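Putative sugar phosphate isomerase (Acidithiobacillus ferrooxidans, PDB 3L2H) is a putative sugar phosphate isomerase of the cupin family that probably binds a metal ion, though its substrate is not established. Local coordinates at residues D3-K6 against Q12-S15; L37-G42 against G121-Q126; Q134-Y139 against W145-M150. One frame throughout, in Å; residues are numbered along the deposited sequence.

Contact 1: residues D3-K6 against Q12-S15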
loop_
_atom_site.group_PDB
_atom_site.type_symbol
_atom_site.label_atom_id
_atom_site.label_comp_id
_atom_site.label_asym_id
_atom_site.label_seq_id
_atom_site.Cartn_x
_atom_site.Cartn_y
_atom_site.Cartn_z
ATOM N N ASP B 3 12.924 20.520 -20.059
ATOM C CA ASP B 3 11.975 19.398 -19.909
ATOM C C ASP B 3 11.125 19.456 -18.622
ATOM O O ASP B 3 10.198 18.677 -18.476
ATOM C CB ASP B 3 12.708 18.032 -20.031
ATOM C CG ASP B 3 13.932 17.879 -19.078
ATOM O OD1 ASP B 3 14.230 18.800 -18.280
ATOM O OD2 ASP B 3 14.634 16.825 -19.161
ATOM N N THR B 4 11.464 20.392 -17.733
ATOM C CA THR B 4 10.781 20.590 -16.461
ATOM C C THR B 4 9.761 21.736 -16.507
ATOM O O THR B 4 8.909 21.856 -15.650
ATOM C CB THR B 4 11.794 20.923 -15.362
ATOM O OG1 THR B 4 13.064 20.338 -15.666
ATOM C CG2 THR B 4 11.307 20.379 -14.052
ATOM N N ARG B 5 9.850 22.572 -17.532
ATOM C CA ARG B 5 8.923 23.699 -17.670
ATOM C C ARG B 5 7.479 23.219 -17.686
ATOM O O ARG B 5 6.577 23.930 -17.226
ATOM C CB ARG B 5 9.244 24.519 -18.945
ATOM C CG ARG B 5 8.198 25.609 -19.296
ATOM C CD ARG B 5 8.152 26.718 -18.284
ATOM N NE ARG B 5 7.146 27.716 -18.678
ATOM C CZ ARG B 5 5.829 27.578 -18.503
ATOM N NH1 ARG B 5 5.329 26.496 -17.904
ATOM N NH2 ARG B 5 4.989 28.546 -18.896
ATOM N N LYS B 6 7.228 22.009 -18.167
ATOM C CA LYS B 6 5.875 21.477 -18.215
ATOM C C LYS B 6 5.261 21.234 -16.835
ATOM O O LYS B 6 4.074 21.023 -16.732
ATOM C CB LYS B 6 5.832 20.192 -19.009
ATOM C CG LYS B 6 6.760 19.098 -18.482
ATOM N N GLN B 12 -2.293 32.048 -16.898
ATOM C CA GLN B 12 -2.805 32.247 -18.263
ATOM C C GLN B 12 -2.900 30.943 -19.029
ATOM O O GLN B 12 -3.832 30.744 -19.804
ATOM C CB GLN B 12 -1.932 33.286 -19.003
ATOM C CG GLN B 12 -2.396 33.619 -20.423
ATOM C CD GLN B 12 -1.702 34.847 -21.018
ATOM O OE1 GLN B 12 -1.168 35.711 -20.282
ATOM N NE2 GLN B 12 -1.694 34.930 -22.312
ATOM N N GLU B 13 -1.955 30.039 -18.823
ATOM C CA GLU B 13 -2.083 28.701 -19.427
ATOM C C GLU B 13 -3.355 28.017 -18.949
ATOM O O GLU B 13 -4.079 27.381 -19.713
ATOM C CB GLU B 13 -0.880 27.827 -19.091
ATOM C CG GLU B 13 0.432 28.245 -19.809
ATOM C CD GLU B 13 1.585 27.384 -19.369
ATOM O OE1 GLU B 13 1.769 26.283 -19.968
ATOM O OE2 GLU B 13 2.271 27.778 -18.413
ATOM N N ILE B 14 -3.616 28.127 -17.665
ATOM C CA ILE B 14 -4.782 27.511 -17.067
ATOM C C ILE B 14 -6.075 28.171 -17.599
ATOM O O ILE B 14 -7.027 27.463 -18.017
ATOM C CB ILE B 14 -4.753 27.591 -15.545
ATOM C CG1 ILE B 14 -3.603 26.678 -15.033
ATOM C CG2 ILE B 14 -6.156 27.203 -14.993
ATOM C CD1 ILE B 14 -3.294 26.758 -13.518
ATOM N N SER B 15 -6.108 29.504 -17.633
ATOM C CA SER B 15 -7.351 30.151 -18.044
ATOM C C SER B 15 -7.663 29.801 -19.493
ATOM O O SER B 15 -8.824 29.628 -19.857
ATOM C CB SER B 15 -7.315 31.673 -17.809
ATOM O OG SER B 15 -6.354 32.280 -18.608
#
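Glu13 OE2 takes two N-H groups from the guanidinium of Arg5. The stronger bond is from Arg5 NH2 to Glu13 OE2, at 2.9 Å and nearly straight (165° at the hydrogen). The bond from Arg5 NH1 to the same Glu13 OE2 is bent and weak, at 3.4 Å. Together they form a forked salt bridge on one carboxylate oxygen. The other oxygen, Glu13 OE1, stays 4.1 Å from Arg5 NH2.

Glu13 OE2 lies at the edge of the guanidinium, in its plane. Arg5 NH2, in contrast, stands above the carboxylate plane of Glu13. The two flat groups are turned 71° against each other, which fits a single oxygen being shared and not one oxygen for each nitrogen. The side chains come from opposite directions. Arg5 starts with CG trans to its backbone N (chi1 172°) and bends at chi2, which carries the guanidinium out to the glutamate. Glu13 runs extended beyond CG to meet it.

The contact lies near the N-terminus of this cupin-family chain, where residues 3-6 precede strand 8-9. It ties a helically wound turn at 3-6 to helix 11-16, with the short strand 8-9 between them in the chain. Only these two side chains touch between the segments, and they lie at the surface.

Both charged groups have further partners nearby. Thr10 OG1 hydrogen-bonds to Glu13 OE2, so that oxygen is held by the arginine and a hydroxyl together. Arg5 NH1 also makes a weak bond to the carbonyl of Leu8, and Arg5 packs on Tyr88 of the second subunit. The positive charge of Arg5 is likely to favour the ionised form of Glu13.

Contact 2: residues L37-G42 against G121-Q126; sequences LGDAVG and GQRLDQ
Helix 37-41, a short helix in this cupin-family chain, ends in a Schellman motif with Gly42 as its C-prime residue. Its Asp39 forms a salt bridge with Arg123, just past the end of strand 115-122. The bridge joins two parts of the chain that are 79 residues apart at their closest ends.

Arg123 meets the carboxylate end-on with two nitrogens. Arg123 NH1 bonds Asp39 OD1 at 2.9 Å, with an angle of 161° at the hydrogen. Arg123 NH2 bonds Asp39 OD2, also at 2.9 Å and nearly straight (172°). Both oxygens are met on their syn sides. The carboxylate and guanidinium planes differ by 32°, so the paired groups are twisted and not coplanar.

The arginine reaches across with its chain extended from CG to NE. Asp39 has a second partner in Ser36 OG, which hydrogen-bonds to OD2 and steadies the carboxylate from within its own part of the chain. A leucine in place of Arg123 would probably leave Asp39 with Ser36 but without its charged mate, and would remove the polar link between the helix and the strand end.

The backbone on both sides is tied to strand 46-53 or the residues before it. Gly38 bonds Ile48, and Arg123 bonds His45. At the helix end, Gly42 has positive phi, and a side chain there would be jammed against the carbonyl oxygen of Val41. Gly42 N bonds Gly38 O at 2.9 Å.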
loop_
_atom_site.group_PDB
_atom_site.type_symbol
_atom_site.label_atom_id
_atom_site.label_comp_id
_atom_site.label_asym_id
_atom_site.label_seq_id
_atom_site.Cartn_x
_atom_site.Cartn_y
_atom_site.Cartn_z
ATOM N N LEU B 37 -5.395 19.797 -13.511
ATOM C CA LEU B 37 -4.056 20.369 -13.353
ATOM C C LEU B 37 -3.027 19.249 -13.102
ATOM O O LEU B 37 -1.934 19.210 -13.692
ATOM C CB LEU B 37 -4.061 21.389 -12.229
ATOM C CG LEU B 37 -5.083 22.529 -12.325
ATOM C CD1 LEU B 37 -4.828 23.544 -11.188
ATOM C CD2 LEU B 37 -5.113 23.192 -13.754
ATOM N N GLY B 38 -3.412 18.286 -12.269
ATOM C CA GLY B 38 -2.542 17.161 -11.981
ATOM C C GLY B 38 -2.223 16.322 -13.188
ATOM O O GLY B 38 -1.056 15.977 -13.388
ATOM N N ASP B 39 -3.203 16.035 -14.055
ATOM C CA ASP B 39 -2.887 15.188 -15.225
ATOM C C ASP B 39 -2.018 15.934 -16.195
ATOM O O ASP B 39 -1.160 15.330 -16.863
ATOM C CB ASP B 39 -4.167 14.680 -15.926
ATOM C CG ASP B 39 -4.897 13.644 -15.070
ATOM O OD1 ASP B 39 -4.250 12.606 -14.755
ATOM O OD2 ASP B 39 -6.066 13.897 -14.658
ATOM N N ALA B 40 -2.222 17.244 -16.281
ATOM C CA ALA B 40 -1.432 18.086 -17.163
ATOM C C ALA B 40 0.056 18.029 -16.797
ATOM O O ALA B 40 0.900 18.075 -17.679
ATOM C CB ALA B 40 -1.938 19.552 -17.149
ATOM N N VAL B 41 0.390 17.932 -15.502
ATOM C CA VAL B 41 1.806 17.895 -15.126
ATOM C C VAL B 41 2.327 16.497 -14.883
ATOM O O VAL B 41 3.533 16.300 -14.719
ATOM C CB VAL B 41 2.089 18.791 -13.918
ATOM C CG1 VAL B 41 1.638 20.236 -14.211
ATOM C CG2 VAL B 41 1.394 18.267 -12.637
ATOM N N GLY B 42 1.448 15.520 -14.788
ATOM C CA GLY B 42 1.926 14.164 -14.619
ATOM C C GLY B 42 1.716 13.562 -13.248
ATOM O O GLY B 42 2.215 12.479 -12.977
ATOM N N GLY B 121 -8.145 15.329 -4.554
ATOM C CA GLY B 121 -8.497 14.000 -4.108
ATOM C C GLY B 121 -7.404 12.967 -4.280
ATOM O O GLY B 121 -6.431 13.159 -5.042
ATOM N N GLN B 122 -7.488 11.914 -3.492
ATOM C CA GLN B 122 -6.527 10.822 -3.626
ATOM C C GLN B 122 -6.908 10.053 -4.821
ATOM O O GLN B 122 -8.100 10.042 -5.187
ATOM C CB GLN B 122 -6.573 9.853 -2.469
ATOM C CG GLN B 122 -6.098 10.340 -1.184
ATOM C CD GLN B 122 -6.084 9.234 -0.183
ATOM O OE1 GLN B 122 -7.029 9.084 0.592
ATOM N NE2 GLN B 122 -5.030 8.410 -0.211
ATOM N N ARG B 123 -5.938 9.397 -5.441
ATOM C CA ARG B 123 -6.186 8.424 -6.489
ATOM C C ARG B 123 -5.661 7.081 -6.037
ATOM O O ARG B 123 -4.466 6.916 -6.009
ATOM C CB ARG B 123 -5.465 8.777 -7.766
ATOM C CG ARG B 123 -6.077 9.919 -8.481
ATOM C CD ARG B 123 -5.628 9.943 -9.897
ATOM N NE ARG B 123 -6.225 11.103 -10.499
ATOM C CZ ARG B 123 -5.923 11.575 -11.698
ATOM N NH1 ARG B 123 -5.001 11.005 -12.438
ATOM N NH2 ARG B 123 -6.564 12.640 -12.148
ATOM N N LEU B 124 -6.541 6.167 -5.637
ATOM C CA LEU B 124 -6.142 4.851 -5.146
ATOM C C LEU B 124 -6.628 3.778 -6.100
ATOM O O LEU B 124 -7.629 3.949 -6.777
ATOM C CB LEU B 124 -6.744 4.569 -3.781
ATOM C CG LEU B 124 -6.343 5.518 -2.690
ATOM C CD1 LEU B 124 -7.157 5.206 -1.378
ATOM C CD2 LEU B 124 -4.780 5.474 -2.477
ATOM N N ASP B 125 -5.885 2.690 -6.154
ATOM C CA ASP B 125 -6.246 1.556 -6.984
ATOM C C ASP B 125 -7.558 0.877 -6.554
ATOM O O ASP B 125 -8.225 0.297 -7.404
ATOM C CB ASP B 125 -5.144 0.513 -6.954
ATOM C CG ASP B 125 -3.942 0.893 -7.815
ATOM O OD1 ASP B 125 -4.024 1.799 -8.650
ATOM O OD2 ASP B 125 -2.928 0.210 -7.687
ATOM N N GLN B 126 -7.888 0.930 -5.274
ATOM C CA GLN B 126 -9.142 0.395 -4.749
ATOM C C GLN B 126 -9.936 1.442 -3.944
ATOM O O GLN B 126 -9.395 2.131 -3.072
ATOM C CB GLN B 126 -8.902 -0.811 -3.840
ATOM C CG GLN B 126 -8.282 -2.059 -4.534
ATOM C CD GLN B 126 -8.123 -3.258 -3.556
ATOM O OE1 GLN B 126 -7.067 -3.380 -2.957
ATOM N NE2 GLN B 126 -9.211 -4.100 -3.352
#

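Contact 3: residues Q134-Y139 against W145-M150; sequences QHKRLY and WNLVDM
His135 stands at the open end of the antiparallel beta hairpin of strands 136-141 and 144-149, beside Asp149 and Met150. Its CB is 4.1 Å from Asp149 OD1. CG lies trans to the backbone N (chi1 -156°), which turns the ring toward Asp149. ND1 donates to Asp149 OD1 at 3.1 Å, approaching from above the carboxylate plane. CE1 is 3.4 Å from Asp149 OD2, an oxygen that accepts a hydrogen bond from Ala151 N. Over one face of the ring sits Met150 CB, a CH-pi contact 3.8 Å from the centroid. NE2, at the far side of the ring, lies near this same CB. Met150 is a selenomethionine, and its SE approaches the ring obliquely.

Backbone bonds join Arg137 with Val148 and Tyr139 with Asn146, in both directions. Lys136 and Leu138 share one face of the sheet with Leu147 and Asp149. There Leu138 CD2 meets Trp145 CE3. On the other face, Val148 CG2 touches the edge of the Tyr139 ring.

Strand 144-149 continues the sheet into an antiparallel strand of the third subunit. Tyr139 OH bonds Asn146 OD1 of that subunit, and Arg137 pairs with Asp130 and with Glu144 of that subunit.

A water accepts from Lys136 NZ at 2.7 Å and has Asp149 OD1 2.6 Å and Gln134 O 2.9 Å away.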
loop_
_atom_site.group_PDB
_atom_site.type_symbol
_atom_site.label_atom_id
_atom_site.label_comp_id
_atom_site.label_asym_id
_atom_site.label_seq_id
_atom_site.Cartn_x
_atom_site.Cartn_y
_atom_site.Cartn_z
ATOM N N GLN B 134 -29.165 7.121 -5.218
ATOM C CA GLN B 134 -29.425 6.169 -6.255
ATOM C C GLN B 134 -29.526 4.720 -5.705
ATOM O O GLN B 134 -29.752 3.836 -6.478
ATOM C CB GLN B 134 -28.332 6.224 -7.341
ATOM C CG GLN B 134 -28.103 7.657 -7.915
ATOM C CD GLN B 134 -29.368 8.304 -8.384
ATOM O OE1 GLN B 134 -30.239 7.636 -8.959
ATOM N NE2 GLN B 134 -29.516 9.596 -8.140
ATOM N N HIS B 135 -29.325 4.506 -4.407
ATOM C CA HIS B 135 -29.371 3.167 -3.814
ATOM C C HIS B 135 -28.323 2.245 -4.453
ATOM O O HIS B 135 -28.589 1.065 -4.706
ATOM C CB HIS B 135 -30.800 2.602 -3.952
ATOM C CG HIS B 135 -31.160 1.564 -2.955
ATOM N ND1 HIS B 135 -31.526 0.276 -3.319
ATOM C CD2 HIS B 135 -31.210 1.604 -1.604
ATOM C CE1 HIS B 135 -31.827 -0.408 -2.227
ATOM N NE2 HIS B 135 -31.616 0.359 -1.171
ATOM N N LYS B 136 -27.132 2.793 -4.704
ATOM C CA LYS B 136 -26.054 2.035 -5.333
ATOM C C LYS B 136 -24.717 2.157 -4.599
ATOM O O LYS B 136 -24.394 3.198 -4.064
ATOM C CB LYS B 136 -25.854 2.501 -6.789
ATOM C CG LYS B 136 -27.027 2.130 -7.726
ATOM C CD LYS B 136 -26.869 2.763 -9.021
ATOM C CE LYS B 136 -28.190 2.744 -9.867
ATOM N NZ LYS B 136 -28.903 1.463 -9.767
ATOM N N ARG B 137 -23.949 1.081 -4.656
ATOM C CA ARG B 137 -22.600 1.035 -4.141
ATOM C C ARG B 137 -21.709 0.662 -5.307
ATOM O O ARG B 137 -21.998 -0.298 -6.033
ATOM C CB ARG B 137 -22.461 0.000 -3.031
ATOM C CG ARG B 137 -21.011 -0.164 -2.531
ATOM C CD ARG B 137 -20.948 -0.859 -1.177
ATOM N NE ARG B 137 -21.331 0.052 -0.117
ATOM C CZ ARG B 137 -21.353 -0.275 1.167
ATOM N NH1 ARG B 137 -20.988 -1.501 1.555
ATOM N NH2 ARG B 137 -21.707 0.615 2.068
ATOM N N LEU B 138 -20.632 1.421 -5.471
ATOM C CA LEU B 138 -19.617 1.119 -6.478
ATOM C C LEU B 138 -18.352 0.550 -5.818
ATOM O O LEU B 138 -17.816 1.173 -4.940
ATOM C CB LEU B 138 -19.230 2.374 -7.216
ATOM C CG LEU B 138 -18.038 2.278 -8.179
ATOM C CD1 LEU B 138 -18.369 1.421 -9.368
ATOM C CD2 LEU B 138 -17.610 3.695 -8.604
ATOM N N TYR B 139 -17.891 -0.610 -6.281
ATOM C CA TYR B 139 -16.664 -1.189 -5.820
ATOM C C TYR B 139 -15.717 -1.009 -6.990
ATOM O O TYR B 139 -16.022 -1.481 -8.092
ATOM C CB TYR B 139 -16.831 -2.665 -5.541
ATOM C CG TYR B 139 -17.860 -3.041 -4.515
ATOM C CD1 TYR B 139 -17.537 -3.131 -3.170
ATOM C CD2 TYR B 139 -19.157 -3.345 -4.903
ATOM C CE1 TYR B 139 -18.538 -3.508 -2.225
ATOM C CE2 TYR B 139 -20.124 -3.676 -4.005
ATOM C CZ TYR B 139 -19.793 -3.796 -2.653
ATOM O OH TYR B 139 -20.784 -4.178 -1.801
ATOM N N TRP B 145 -14.711 -2.173 -12.415
ATOM C CA TRP B 145 -15.708 -1.311 -11.768
ATOM C C TRP B 145 -16.986 -2.132 -11.644
ATOM O O TRP B 145 -17.477 -2.672 -12.657
ATOM C CB TRP B 145 -16.009 -0.056 -12.570
ATOM C CG TRP B 145 -14.880 0.903 -12.753
ATOM C CD1 TRP B 145 -13.638 0.630 -13.204
ATOM C CD2 TRP B 145 -14.932 2.298 -12.527
ATOM N NE1 TRP B 145 -12.890 1.786 -13.279
ATOM C CE2 TRP B 145 -13.658 2.828 -12.862
ATOM C CE3 TRP B 145 -15.928 3.157 -12.101
ATOM C CZ2 TRP B 145 -13.355 4.167 -12.771
ATOM C CZ3 TRP B 145 -15.615 4.538 -11.991
ATOM C CH2 TRP B 145 -14.343 5.012 -12.332
ATOM N N ASN B 146 -17.480 -2.277 -10.415
ATOM C CA ASN B 146 -18.638 -3.122 -10.142
ATOM C C ASN B 146 -19.713 -2.295 -9.407
ATOM O O ASN B 146 -19.484 -1.870 -8.304
ATOM C CB ASN B 146 -18.289 -4.342 -9.264
ATOM C CG ASN B 146 -17.479 -5.425 -9.943
ATOM O OD1 ASN B 146 -17.096 -6.405 -9.241
ATOM N ND2 ASN B 146 -17.226 -5.324 -11.266
ATOM N N LEU B 147 -20.870 -2.063 -10.038
ATOM C CA LEU B 147 -21.949 -1.256 -9.464
ATOM C C LEU B 147 -23.074 -2.211 -9.037
ATOM O O LEU B 147 -23.541 -3.015 -9.841
ATOM C CB LEU B 147 -22.446 -0.240 -10.465
ATOM C CG LEU B 147 -23.357 0.901 -9.996
ATOM C CD1 LEU B 147 -22.632 1.873 -9.038
ATOM C CD2 LEU B 147 -23.908 1.605 -11.237
ATOM N N VAL B 148 -23.507 -2.078 -7.789
ATOM C CA VAL B 148 -24.439 -2.999 -7.166
ATOM C C VAL B 148 -25.542 -2.260 -6.459
ATOM O O VAL B 148 -25.299 -1.283 -5.773
ATOM C CB VAL B 148 -23.723 -3.924 -6.160
ATOM C CG1 VAL B 148 -24.691 -4.949 -5.589
ATOM C CG2 VAL B 148 -22.521 -4.639 -6.837
ATOM N N ASP B 149 -26.780 -2.671 -6.698
ATOM C CA ASP B 149 -27.895 -2.079 -5.964
ATOM C C ASP B 149 -27.734 -2.416 -4.489
ATOM O O ASP B 149 -27.364 -3.510 -4.136
ATOM C CB ASP B 149 -29.232 -2.624 -6.438
ATOM C CG ASP B 149 -30.425 -1.983 -5.688
ATOM O OD1 ASP B 149 -30.844 -0.885 -6.097
ATOM O OD2 ASP B 149 -30.963 -2.613 -4.723
HETATM N N MSE B 150 -28.049 -1.482 -3.610
HETATM C CA MSE B 150 -27.741 -1.709 -2.213
HETATM C C MSE B 150 -28.535 -2.873 -1.592
HETATM O O MSE B 150 -28.037 -3.544 -0.681
HETATM C CB MSE B 150 -27.923 -0.403 -1.427
HETATM C CG MSE B 150 -26.728 0.587 -1.579
HETATM SE SE MSE B 150 -27.250 2.235 -0.653
HETATM C CE MSE B 150 -25.555 3.176 -0.876
HETATM O O HOH W 1 -30.448 1.232 -7.597
#

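The three contacts follow one another along the chain without interleaving. Contacts 1 and 2 are neighbours, with centres about 17 Å apart. They touch directly: Lys6 O lies 3.6 Å from Val41 CG1, and Ile14 CG1 lies 4.0 Å from Leu37 CD2. Both also pack on the second subunit. Contact 3 lies across the centre of the chain from contact 1, about 38 Å away between centres. It faces the third subunit. Contact 2 stands between them in space, with its centre about 23 Å from that of contact 3 and nearest atoms about 7 Å apart. A bound 1,2-ethanediol, probably from the crystallisation liquor, lies about 3 Å from the Arg5 side chain.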